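Long-range contacts in putative aminooxidase (PDB 2BA9), which isomerises polyunsaturated fatty acids, producing conjugated linoleic acid, and binds flavin-adenine dinucleotide in a fold of the flavin-containing amine oxidoreductase family: residues Arg87-Glu93 with Ile294-Asp300; Arg106-Val110 with Ala156-Leu160; Gly53-Glu57 with Tyr314-Asp320; Leu120-Tyr125 with Phe148-Cys154. All blocks are in the same frame, centred on the assembly; numbering follows the deposited sequence.

In the fold
All four contacts belong to the part of the chain related to flavin-containing amine oxidoreductases, with their centres about 21 to 25 Å from the centre of the chain. Contacts 1 and 3 meet directly: strands 295-297 and 310-315 are neighbours in the mixed sheet, and Ser295 OG lies 2.8 Å from His315 N, a probable hydrogen bond. Contacts 2 and 4 share helix 106-122 and have centres 14 Å apart. Contact 2 comes within about 6 Å, nearest atoms, of contact 1, whereas contacts 3 and 4 are 39 Å apart between centres. Contact 3 approaches the cofactor, with the side chain of Glu57 about 7 Å from the flavin-adenine dinucleotide.

Contact 1. Residues Arg87-Glu93 with Ile294-Asp300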
# COMPACT_ATOMS: atom_id res chain seq x y z
N ARG A 87 -10.30 -16.71 4.23
CA ARG A 87 -9.70 -17.74 5.08
C ARG A 87 -8.50 -18.33 4.38
O ARG A 87 -8.37 -18.21 3.16
CB ARG A 87 -10.71 -18.82 5.55
CG ARG A 87 -12.17 -18.74 5.02
CD ARG A 87 -13.26 -19.14 6.07
NE ARG A 87 -12.86 -20.11 7.10
CZ ARG A 87 -13.66 -20.57 8.07
NH1 ARG A 87 -14.93 -20.16 8.17
NH2 ARG A 87 -13.18 -21.45 8.96
N ARG A 88 -7.62 -18.94 5.15
CA ARG A 88 -6.30 -19.30 4.65
C ARG A 88 -5.77 -20.58 5.28
O ARG A 88 -6.23 -21.03 6.32
CB ARG A 88 -5.30 -18.14 4.85
CG ARG A 88 -4.73 -17.94 6.27
CD ARG A 88 -5.79 -17.64 7.34
NE ARG A 88 -5.17 -17.48 8.66
CZ ARG A 88 -4.81 -18.49 9.45
NH1 ARG A 88 -4.24 -18.24 10.63
NH2 ARG A 88 -5.00 -19.76 9.08
N GLU A 89 -4.80 -21.17 4.61
CA GLU A 89 -3.99 -22.22 5.19
C GLU A 89 -2.51 -21.85 5.01
O GLU A 89 -2.17 -20.86 4.35
CB GLU A 89 -4.32 -23.57 4.56
CG GLU A 89 -3.79 -23.75 3.15
CD GLU A 89 -4.39 -24.95 2.43
OE1 GLU A 89 -5.06 -25.78 3.08
OE2 GLU A 89 -4.19 -25.05 1.20
N PHE A 90 -1.64 -22.67 5.59
CA PHE A 90 -0.21 -22.43 5.53
C PHE A 90 0.48 -23.60 4.88
O PHE A 90 0.19 -24.75 5.20
CB PHE A 90 0.35 -22.15 6.93
CG PHE A 90 0.05 -20.76 7.40
CD1 PHE A 90 0.83 -19.70 6.97
CD2 PHE A 90 -1.03 -20.51 8.25
CE1 PHE A 90 0.55 -18.39 7.38
CE2 PHE A 90 -1.32 -19.22 8.68
CZ PHE A 90 -0.53 -18.15 8.24
N LEU A 91 1.37 -23.27 3.95
CA LEU A 91 2.07 -24.22 3.11
C LEU A 91 3.56 -24.05 3.29
O LEU A 91 4.05 -22.94 3.48
CB LEU A 91 1.78 -23.94 1.63
CG LEU A 91 0.34 -23.96 1.14
CD1 LEU A 91 0.32 -23.66 -0.33
CD2 LEU A 91 -0.31 -25.31 1.46
N HIS A 92 4.28 -25.16 3.19
CA HIS A 92 5.73 -25.13 3.08
C HIS A 92 6.08 -24.90 1.61
O HIS A 92 5.22 -24.98 0.73
CB HIS A 92 6.36 -26.42 3.62
CG HIS A 92 6.39 -26.49 5.12
ND1 HIS A 92 7.13 -25.61 5.88
CD2 HIS A 92 5.80 -27.33 5.99
CE1 HIS A 92 6.97 -25.90 7.16
NE2 HIS A 92 6.16 -26.94 7.25
N GLU A 93 7.34 -24.61 1.35
CA GLU A 93 7.77 -24.33 -0.01
C GLU A 93 7.61 -25.52 -0.95
O GLU A 93 7.64 -25.33 -2.16
CB GLU A 93 9.20 -23.84 -0.03
CG GLU A 93 10.24 -24.85 0.39
CD GLU A 93 11.58 -24.21 0.47
OE1 GLU A 93 12.53 -24.71 -0.15
OE2 GLU A 93 11.68 -23.16 1.13
N ILE A 294 -9.38 -22.98 -0.49
CA ILE A 294 -8.98 -22.00 0.51
C ILE A 294 -7.72 -21.26 -0.00
O ILE A 294 -7.01 -21.79 -0.86
CB ILE A 294 -8.70 -22.70 1.86
CG1 ILE A 294 -8.66 -21.68 3.00
CG2 ILE A 294 -7.40 -23.54 1.79
CD1 ILE A 294 -8.71 -22.35 4.38
N SER A 295 -7.47 -20.04 0.49
CA SER A 295 -6.24 -19.30 0.13
C SER A 295 -5.03 -19.92 0.85
O SER A 295 -5.18 -20.61 1.85
CB SER A 295 -6.35 -17.81 0.48
OG SER A 295 -7.33 -17.15 -0.31
N GLY A 296 -3.83 -19.69 0.34
CA GLY A 296 -2.64 -20.27 0.97
C GLY A 296 -1.49 -19.30 1.11
O GLY A 296 -1.21 -18.54 0.19
N TYR A 297 -0.83 -19.35 2.28
CA TYR A 297 0.38 -18.58 2.56
C TYR A 297 1.59 -19.50 2.62
O TYR A 297 1.48 -20.70 2.93
CB TYR A 297 0.28 -17.84 3.90
CG TYR A 297 -0.61 -16.60 3.88
CD1 TYR A 297 -0.07 -15.33 4.01
CD2 TYR A 297 -1.98 -16.73 3.72
CE1 TYR A 297 -0.91 -14.20 4.00
CE2 TYR A 297 -2.80 -15.63 3.70
CZ TYR A 297 -2.27 -14.36 3.83
OH TYR A 297 -3.13 -13.28 3.80
N VAL A 298 2.76 -18.94 2.31
CA VAL A 298 3.99 -19.71 2.23
C VAL A 298 5.12 -18.96 2.92
O VAL A 298 5.94 -18.29 2.26
CB VAL A 298 4.36 -20.08 0.78
CG1 VAL A 298 5.41 -21.21 0.75
CG2 VAL A 298 3.14 -20.53 0.02
N PRO A 299 5.16 -19.04 4.27
CA PRO A 299 6.23 -18.41 5.04
C PRO A 299 7.61 -18.79 4.53
O PRO A 299 8.47 -17.94 4.44
CB PRO A 299 6.00 -18.93 6.45
CG PRO A 299 4.53 -19.21 6.50
CD PRO A 299 4.16 -19.69 5.15
N ASP A 300 7.80 -20.06 4.19
CA ASP A 300 9.07 -20.50 3.60
C ASP A 300 9.55 -19.58 2.48
O ASP A 300 10.75 -19.32 2.37
CB ASP A 300 8.95 -21.94 3.05
CG ASP A 300 9.03 -22.99 4.14
OD1 ASP A 300 9.39 -22.67 5.30
OD2 ASP A 300 8.73 -24.15 3.83
O HOH W 1 -9.75 -16.58 1.09
O HOH W 2 -5.18 -23.80 -0.92
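Glu89 binds strand 295-297 through both its backbone N and O: the N donates to Ser295 O, and the O accepts a nearly straight bond from Tyr297 N (2.9 Å, 169° at the hydrogen). Leu91 N continues the series to Tyr297 O, so that strands 88-91 and 295-297 run parallel. Packing is close on the face that carries Phe90 and Tyr297, where Phe90 CE1 comes within 3.5 Å of Tyr297 CB. The two rings are inclined by 43°, and Pro299 CG adds to the cluster at 3.8 Å from Phe90 CD1. Arg88 CB and CG lie against CD2 and CE2 of Tyr297; a bend at chi2 (-61°) then turns the chain away, and its NH1 forms a salt bridge with Glu101. On the other face Ile294 CG2 presses on the Glu89 carboxylate, 3.4 Å from Glu89 CD. The end at Arg87 and Ile294 is looser and wetter. Ser295 N makes only a weak bond to Arg87 O, one water links Arg87 N with Ser295 OG, which is also hydrogen-bonded to His315 N, and another donates to both Glu89 OE2 and Ile294 O. Beyond the strands, Asp300 OD2 is gripped twice: Glu93 N meets the anti lone pair of Asp300 OD2 (2.9 Å), while His92 ND1 comes from above the carboxylate plane (3.0 Å). Glu93 turns its own carboxylate to Arg303. This is parallel pairing between strands distant in sequence, inside a mixed beta-sheet where 97-98 and 310-315 flank the pair with antiparallel neighbours.

Contact 2. Residues Arg106-Val110 with Ala156-Leu160; sequences RGPQV and AARDL
Arg106 reaches across from helix 106-122 to grip Asp159 in the short helix 158-161. Its chain leaves CB with CG opposite the backbone N (chi1 -173°), which sets CG 3.6 Å from Asp159 OD2; the bend at chi2 then turns CD and the guanidinium along the carboxylate. NE donates to that same oxygen, Asp159 OD2, at 2.9 Å, and NH2 donates to Asp159 OD1 at 3.0 Å. The grip is side-on, one nitrogen to each oxygen, but it is not coplanar: guanidinium and carboxylate planes stand 67° apart, and both oxygens are met from above the carboxylate plane. NH1, the remaining nitrogen, holds Gln109 OE1 weakly at the edge of the group, while Ala156 CB lies over one guanidinium face, 3.6 Å from NH1. Beside the salt bridge the backbones draw close. Ala156 CB packs against Gln109 O at 3.4 Å, and Val110 CG2 touches both Ala156 O and Asp159 CB. Farther along helix 106-122, Ala113 and Val114 extend this apolar seam against Ala156, Ala157 and Leu160. With both carboxylate oxygens bonded, the paired charges probably favour an ionised Asp159 and fix the guanidinium in place above the small alanine.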
# COMPACT_ATOMS: atom_id res chain seq x y z
N ARG A 106 7.95 -23.68 18.89
CA ARG A 106 7.88 -22.33 18.32
C ARG A 106 6.63 -21.59 18.79
O ARG A 106 6.68 -20.39 19.08
CB ARG A 106 7.93 -22.40 16.78
CG ARG A 106 8.04 -21.03 16.07
CD ARG A 106 9.08 -20.11 16.71
NE ARG A 106 9.49 -19.03 15.81
CZ ARG A 106 10.45 -18.14 16.07
NH1 ARG A 106 11.10 -18.16 17.22
NH2 ARG A 106 10.76 -17.22 15.16
N GLY A 107 5.52 -22.31 18.86
CA GLY A 107 4.23 -21.71 19.21
C GLY A 107 4.24 -20.84 20.46
O GLY A 107 3.81 -19.67 20.42
N PRO A 108 4.71 -21.40 21.59
CA PRO A 108 4.81 -20.61 22.83
C PRO A 108 5.83 -19.45 22.76
O PRO A 108 5.68 -18.49 23.51
CB PRO A 108 5.26 -21.65 23.87
CG PRO A 108 4.99 -23.01 23.24
CD PRO A 108 5.14 -22.80 21.79
N GLN A 109 6.83 -19.55 21.89
CA GLN A 109 7.81 -18.47 21.73
C GLN A 109 7.17 -17.26 21.05
O GLN A 109 7.29 -16.13 21.53
CB GLN A 109 9.02 -18.95 20.94
CG GLN A 109 9.93 -19.89 21.72
CD GLN A 109 10.86 -20.70 20.82
OE1 GLN A 109 10.95 -20.46 19.62
NE2 GLN A 109 11.55 -21.68 21.40
N VAL A 110 6.48 -17.52 19.95
CA VAL A 110 5.71 -16.50 19.25
C VAL A 110 4.74 -15.79 20.19
O VAL A 110 4.76 -14.57 20.32
CB VAL A 110 4.93 -17.11 18.05
CG1 VAL A 110 4.04 -16.04 17.39
CG2 VAL A 110 5.89 -17.69 17.02
N ALA A 156 10.61 -13.65 18.00
CA ALA A 156 9.54 -14.61 17.64
C ALA A 156 8.23 -13.94 17.18
O ALA A 156 7.41 -14.56 16.50
CB ALA A 156 9.28 -15.55 18.80
N ALA A 157 8.03 -12.67 17.53
CA ALA A 157 6.85 -11.94 17.07
C ALA A 157 6.71 -11.88 15.54
O ALA A 157 5.59 -11.78 15.00
CB ALA A 157 6.83 -10.52 17.65
N ARG A 158 7.84 -11.95 14.84
CA ARG A 158 7.91 -11.85 13.38
C ARG A 158 7.11 -12.93 12.66
O ARG A 158 6.63 -12.70 11.56
CB ARG A 158 9.37 -11.91 12.89
CG ARG A 158 9.94 -13.33 12.85
CD ARG A 158 11.46 -13.36 12.71
NE ARG A 158 12.02 -12.51 11.64
CZ ARG A 158 11.95 -12.76 10.34
NH1 ARG A 158 11.30 -13.83 9.89
NH2 ARG A 158 12.52 -11.94 9.46
N ASP A 159 7.00 -14.12 13.25
CA ASP A 159 6.22 -15.20 12.65
C ASP A 159 4.75 -14.81 12.45
O ASP A 159 4.13 -15.23 11.49
CB ASP A 159 6.28 -16.46 13.54
CG ASP A 159 7.61 -17.17 13.45
OD1 ASP A 159 8.65 -16.54 13.15
OD2 ASP A 159 7.61 -18.39 13.68
N LEU A 160 4.21 -14.02 13.37
CA LEU A 160 2.84 -13.51 13.24
C LEU A 160 2.77 -12.32 12.27
O LEU A 160 1.97 -12.30 11.36
CB LEU A 160 2.27 -13.08 14.60
CG LEU A 160 0.77 -12.71 14.60
CD1 LEU A 160 -0.09 -13.95 14.50
CD2 LEU A 160 0.40 -11.94 15.83

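Contact 3. Residues Gly53-Glu57 with Tyr314-Asp320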
# COMPACT_ATOMS: atom_id res chain seq x y z
N GLY A 53 -18.48 -12.32 -15.46
CA GLY A 53 -19.59 -11.73 -14.70
C GLY A 53 -19.28 -11.25 -13.29
O GLY A 53 -20.17 -10.77 -12.60
N ARG A 54 -18.02 -11.37 -12.86
CA ARG A 54 -17.63 -10.98 -11.51
C ARG A 54 -16.25 -10.34 -11.57
O ARG A 54 -15.52 -10.53 -12.54
CB ARG A 54 -17.62 -12.19 -10.54
CG ARG A 54 -18.97 -12.88 -10.39
CD ARG A 54 -19.08 -13.78 -9.16
NE ARG A 54 -18.66 -15.14 -9.44
CZ ARG A 54 -18.88 -16.20 -8.64
NH1 ARG A 54 -19.53 -16.06 -7.49
NH2 ARG A 54 -18.44 -17.40 -9.02
N ARG A 55 -15.92 -9.58 -10.55
CA ARG A 55 -14.66 -8.86 -10.52
C ARG A 55 -13.64 -9.58 -9.66
O ARG A 55 -13.94 -10.06 -8.57
CB ARG A 55 -14.87 -7.42 -10.04
CG ARG A 55 -15.85 -6.63 -10.89
CD ARG A 55 -16.18 -5.28 -10.32
NE ARG A 55 -15.11 -4.31 -10.52
CZ ARG A 55 -15.21 -3.00 -10.29
NH1 ARG A 55 -16.35 -2.48 -9.84
NH2 ARG A 55 -14.18 -2.20 -10.52
N TYR A 56 -12.41 -9.60 -10.14
CA TYR A 56 -11.31 -10.11 -9.35
C TYR A 56 -10.38 -8.95 -9.00
O TYR A 56 -10.54 -7.84 -9.54
CB TYR A 56 -10.56 -11.22 -10.09
CG TYR A 56 -9.94 -10.82 -11.41
CD1 TYR A 56 -8.60 -10.47 -11.49
CD2 TYR A 56 -10.69 -10.80 -12.58
CE1 TYR A 56 -8.02 -10.12 -12.70
CE2 TYR A 56 -10.12 -10.45 -13.79
CZ TYR A 56 -8.78 -10.11 -13.84
OH TYR A 56 -8.21 -9.76 -15.04
N GLU A 57 -9.44 -9.20 -8.11
CA GLU A 57 -8.57 -8.16 -7.61
C GLU A 57 -7.17 -8.36 -8.19
O GLU A 57 -6.53 -9.42 -8.01
CB GLU A 57 -8.51 -8.18 -6.07
CG GLU A 57 -9.85 -7.99 -5.33
CD GLU A 57 -10.34 -6.54 -5.26
OE1 GLU A 57 -10.04 -5.74 -6.19
OE2 GLU A 57 -11.03 -6.19 -4.26
N TYR A 314 -4.53 -16.12 -3.63
CA TYR A 314 -5.86 -15.71 -3.21
C TYR A 314 -6.99 -16.51 -3.87
O TYR A 314 -7.16 -16.47 -5.10
CB TYR A 314 -6.01 -14.22 -3.51
CG TYR A 314 -7.34 -13.59 -3.20
CD1 TYR A 314 -8.10 -13.98 -2.12
CD2 TYR A 314 -7.81 -12.56 -4.00
CE1 TYR A 314 -9.33 -13.38 -1.85
CE2 TYR A 314 -9.01 -11.96 -3.74
CZ TYR A 314 -9.77 -12.37 -2.67
OH TYR A 314 -10.95 -11.73 -2.43
N HIS A 315 -7.73 -17.24 -3.04
CA HIS A 315 -8.97 -17.95 -3.38
C HIS A 315 -10.19 -17.04 -3.12
O HIS A 315 -10.56 -16.82 -1.98
CB HIS A 315 -9.05 -19.23 -2.53
CG HIS A 315 -10.24 -20.12 -2.82
ND1 HIS A 315 -11.30 -20.25 -1.95
CD2 HIS A 315 -10.49 -20.96 -3.85
CE1 HIS A 315 -12.17 -21.11 -2.44
NE2 HIS A 315 -11.71 -21.56 -3.60
N ARG A 316 -10.82 -16.54 -4.17
CA ARG A 316 -11.83 -15.47 -4.03
C ARG A 316 -13.28 -15.95 -4.17
O ARG A 316 -14.12 -15.71 -3.28
CB ARG A 316 -11.56 -14.35 -5.05
CG ARG A 316 -12.58 -13.20 -5.05
CD ARG A 316 -11.98 -11.96 -5.71
NE ARG A 316 -12.91 -10.86 -5.97
CZ ARG A 316 -13.25 -9.92 -5.10
NH1 ARG A 316 -12.80 -9.94 -3.85
NH2 ARG A 316 -14.07 -8.94 -5.46
N TRP A 317 -13.58 -16.59 -5.30
CA TRP A 317 -14.91 -17.10 -5.58
C TRP A 317 -14.91 -18.60 -5.38
O TRP A 317 -14.44 -19.35 -6.23
CB TRP A 317 -15.32 -16.75 -7.01
CG TRP A 317 -15.32 -15.27 -7.29
CD1 TRP A 317 -14.51 -14.60 -8.17
CD2 TRP A 317 -16.14 -14.28 -6.67
NE1 TRP A 317 -14.79 -13.26 -8.14
CE2 TRP A 317 -15.78 -13.03 -7.22
CE3 TRP A 317 -17.15 -14.32 -5.70
CZ2 TRP A 317 -16.41 -11.84 -6.86
CZ3 TRP A 317 -17.77 -13.13 -5.33
CH2 TRP A 317 -17.39 -11.91 -5.91
N ALA A 318 -15.44 -19.04 -4.24
CA ALA A 318 -15.35 -20.43 -3.81
C ALA A 318 -16.24 -21.37 -4.62
O ALA A 318 -15.97 -22.57 -4.73
CB ALA A 318 -15.69 -20.54 -2.31
N ASP A 319 -17.29 -20.81 -5.21
CA ASP A 319 -18.29 -21.61 -5.90
C ASP A 319 -18.00 -21.90 -7.37
O ASP A 319 -18.79 -22.57 -8.02
CB ASP A 319 -19.65 -20.92 -5.79
CG ASP A 319 -19.65 -19.56 -6.42
OD1 ASP A 319 -18.70 -18.81 -6.16
OD2 ASP A 319 -20.59 -19.25 -7.19
N ASP A 320 -16.88 -21.43 -7.90
CA ASP A 320 -16.61 -21.63 -9.33
C ASP A 320 -15.14 -21.97 -9.58
O ASP A 320 -14.30 -21.09 -9.48
CB ASP A 320 -17.03 -20.38 -10.12
CG ASP A 320 -16.72 -20.47 -11.61
OD1 ASP A 320 -16.08 -21.45 -12.04
OD2 ASP A 320 -17.13 -19.55 -12.35
O HOH W 3 -13.71 -12.64 -11.01
O HOH W 4 -17.96 -17.03 -12.00
O HOH W 5 -12.32 -7.36 -2.07
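Arg54 lies flat along one face of Trp317, its CD centred over the six-membered ring at 3.8 Å from the centroid. The guanidinium continues over the indole with planes 18° apart, an off-centre cation-pi stack. A bend at chi3 (-90°) lays the group over the ring and sends its end toward Asp319, whose OD1 accepts from both NH1 and NH2, each at 3.2 Å. The two flat groups stand almost perpendicular, and a water joins Arg54 NH2 to Asp320 OD2, while Asp320 OD1 is held by His322 N. At the indole edge, Arg55 O receives a sound bond from Arg316 NE (2.9 Å), in the carbonyl plane on a lone pair, together with weak ones from Arg316 NH2 and Trp317 NE1. In the next shell, Arg316 CG backs the opposite face of Trp317. Arg316 NH1 is fixed by Tyr314 OH at 2.9 Å, and NH2 by the carbonyl of Trp201; Glu57 CG lies over one face of the Arg316 guanidinium. A type I turn from Trp317 to Asp320 brings the acidic residues round to Arg54, and Glu57 is itself held by Ser48 and Thr205. The contact thus joins the two-stranded 50-51/54-55 hairpin to the end of strand 310-315, which runs between strands 295-297 and 325-330 of the mixed sheet.

Contact 4. Residues Leu120-Tyr125 with Phe148-Cys154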
# COMPACT_ATOMS: atom_id res chain seq x y z
N LEU A 120 4.78 -3.40 25.35
CA LEU A 120 5.76 -2.38 25.00
C LEU A 120 5.20 -1.30 24.07
O LEU A 120 5.51 -0.13 24.23
CB LEU A 120 6.97 -3.01 24.32
CG LEU A 120 7.93 -3.80 25.19
CD1 LEU A 120 8.75 -4.72 24.28
CD2 LEU A 120 8.83 -2.87 25.99
N LEU A 121 4.38 -1.70 23.10
CA LEU A 121 3.78 -0.74 22.16
C LEU A 121 2.83 0.22 22.89
O LEU A 121 2.67 1.38 22.48
CB LEU A 121 3.03 -1.48 21.05
CG LEU A 121 3.90 -2.20 20.00
CD1 LEU A 121 3.03 -2.91 18.96
CD2 LEU A 121 4.85 -1.19 19.35
N ALA A 122 2.20 -0.26 23.95
CA ALA A 122 1.18 0.50 24.68
C ALA A 122 1.83 1.53 25.61
O ALA A 122 1.20 2.52 25.96
CB ALA A 122 0.28 -0.44 25.48
N THR A 123 3.09 1.31 25.96
CA THR A 123 3.80 2.12 26.93
C THR A 123 5.09 2.76 26.36
O THR A 123 5.09 3.92 25.96
CB THR A 123 4.12 1.26 28.16
OG1 THR A 123 4.78 0.05 27.73
CG2 THR A 123 2.82 0.90 28.89
N LYS A 124 6.17 1.97 26.34
CA LYS A 124 7.49 2.43 25.90
C LYS A 124 7.46 3.15 24.54
O LYS A 124 8.19 4.12 24.35
CB LYS A 124 8.45 1.24 25.84
CG LYS A 124 9.88 1.58 25.45
CD LYS A 124 10.75 0.33 25.49
CE LYS A 124 12.14 0.56 24.90
NZ LYS A 124 12.88 -0.74 24.67
N TYR A 125 6.62 2.67 23.62
CA TYR A 125 6.53 3.21 22.25
C TYR A 125 5.19 3.86 21.92
O TYR A 125 4.81 3.94 20.76
CB TYR A 125 6.78 2.10 21.22
CG TYR A 125 8.14 1.46 21.37
CD1 TYR A 125 9.30 2.20 21.19
CD2 TYR A 125 8.26 0.11 21.68
CE1 TYR A 125 10.55 1.62 21.33
CE2 TYR A 125 9.50 -0.49 21.84
CZ TYR A 125 10.64 0.27 21.66
OH TYR A 125 11.88 -0.31 21.79
N PHE A 148 14.68 -3.96 15.61
CA PHE A 148 13.73 -3.46 16.60
C PHE A 148 13.27 -4.56 17.56
O PHE A 148 13.33 -4.40 18.78
CB PHE A 148 12.53 -2.80 15.89
CG PHE A 148 11.34 -2.56 16.78
CD1 PHE A 148 11.27 -1.43 17.58
CD2 PHE A 148 10.29 -3.47 16.82
CE1 PHE A 148 10.17 -1.20 18.42
CE2 PHE A 148 9.18 -3.25 17.65
CZ PHE A 148 9.12 -2.11 18.45
N LEU A 149 12.82 -5.69 17.00
CA LEU A 149 12.39 -6.84 17.80
C LEU A 149 13.52 -7.41 18.68
O LEU A 149 13.33 -7.66 19.88
CB LEU A 149 11.82 -7.95 16.89
CG LEU A 149 10.47 -7.69 16.21
CD1 LEU A 149 9.97 -8.92 15.42
CD2 LEU A 149 9.40 -7.24 17.20
N ALA A 150 14.70 -7.59 18.07
CA ALA A 150 15.87 -8.10 18.77
C ALA A 150 16.24 -7.26 20.00
O ALA A 150 16.57 -7.79 21.05
CB ALA A 150 17.07 -8.18 17.81
N LEU A 151 16.16 -5.95 19.86
CA LEU A 151 16.47 -5.05 20.96
C LEU A 151 15.55 -5.28 22.16
O LEU A 151 15.93 -5.05 23.31
CB LEU A 151 16.33 -3.61 20.47
CG LEU A 151 16.87 -2.49 21.32
CD1 LEU A 151 18.38 -2.58 21.45
CD2 LEU A 151 16.45 -1.18 20.70
N ASN A 152 14.33 -5.74 21.88
CA ASN A 152 13.33 -5.96 22.92
C ASN A 152 13.12 -7.44 23.26
O ASN A 152 12.17 -7.78 23.93
CB ASN A 152 12.01 -5.31 22.46
CG ASN A 152 12.07 -3.80 22.49
OD1 ASN A 152 12.17 -3.19 23.56
ND2 ASN A 152 12.01 -3.17 21.31
N GLY A 153 14.02 -8.30 22.81
CA GLY A 153 13.86 -9.75 22.98
C GLY A 153 12.56 -10.35 22.43
O GLY A 153 12.02 -11.28 23.01
N CYS A 154 12.04 -9.80 21.33
CA CYS A 154 10.73 -10.19 20.81
C CYS A 154 10.81 -10.77 19.39
O CYS A 154 9.83 -10.72 18.65
CB CYS A 154 9.79 -8.98 20.79
SG CYS A 154 9.18 -8.46 22.38
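Tyr125 OH is gripped from several sides: Asn152 ND2 donates to it at 2.9 Å (161° at the hydrogen), Lys124 NZ reaches it at 3.1 Å, and Asp140 bonds it from a neighbouring loop. The hydroxyl lies in the Asn152 amide plane, while the tyrosine ring stands at 85° to that amide. Lys124, extended along its whole length, also spans to Asn152 OD1 at 2.8 Å and meets it in the carbonyl plane on a lone pair. Both ends of the buried amide are therefore engaged, and since ND2 donates as well to Phe148 O, the flip of the group is settled. Asn152 follows helix 145-151, which closes in a Schellman motif: Cys154 N bonds Leu149 O, Gly153 N bonds Ala150 O, and Gly153 takes the positive phi at C-prime. Next to the polar group, Phe148 CE1 approaches one face of the Tyr125 ring, 3.6 Å from Tyr125 CE2, with the ring planes 53° apart. Lys124 CG covers the opposite face of the tyrosine. Leu120 CD1 flanks the amide, 3.8 Å from Asn152 CB, and touches Cys154 SG. Leu182 of helix 178-184 packs on both Leu121 and Phe148.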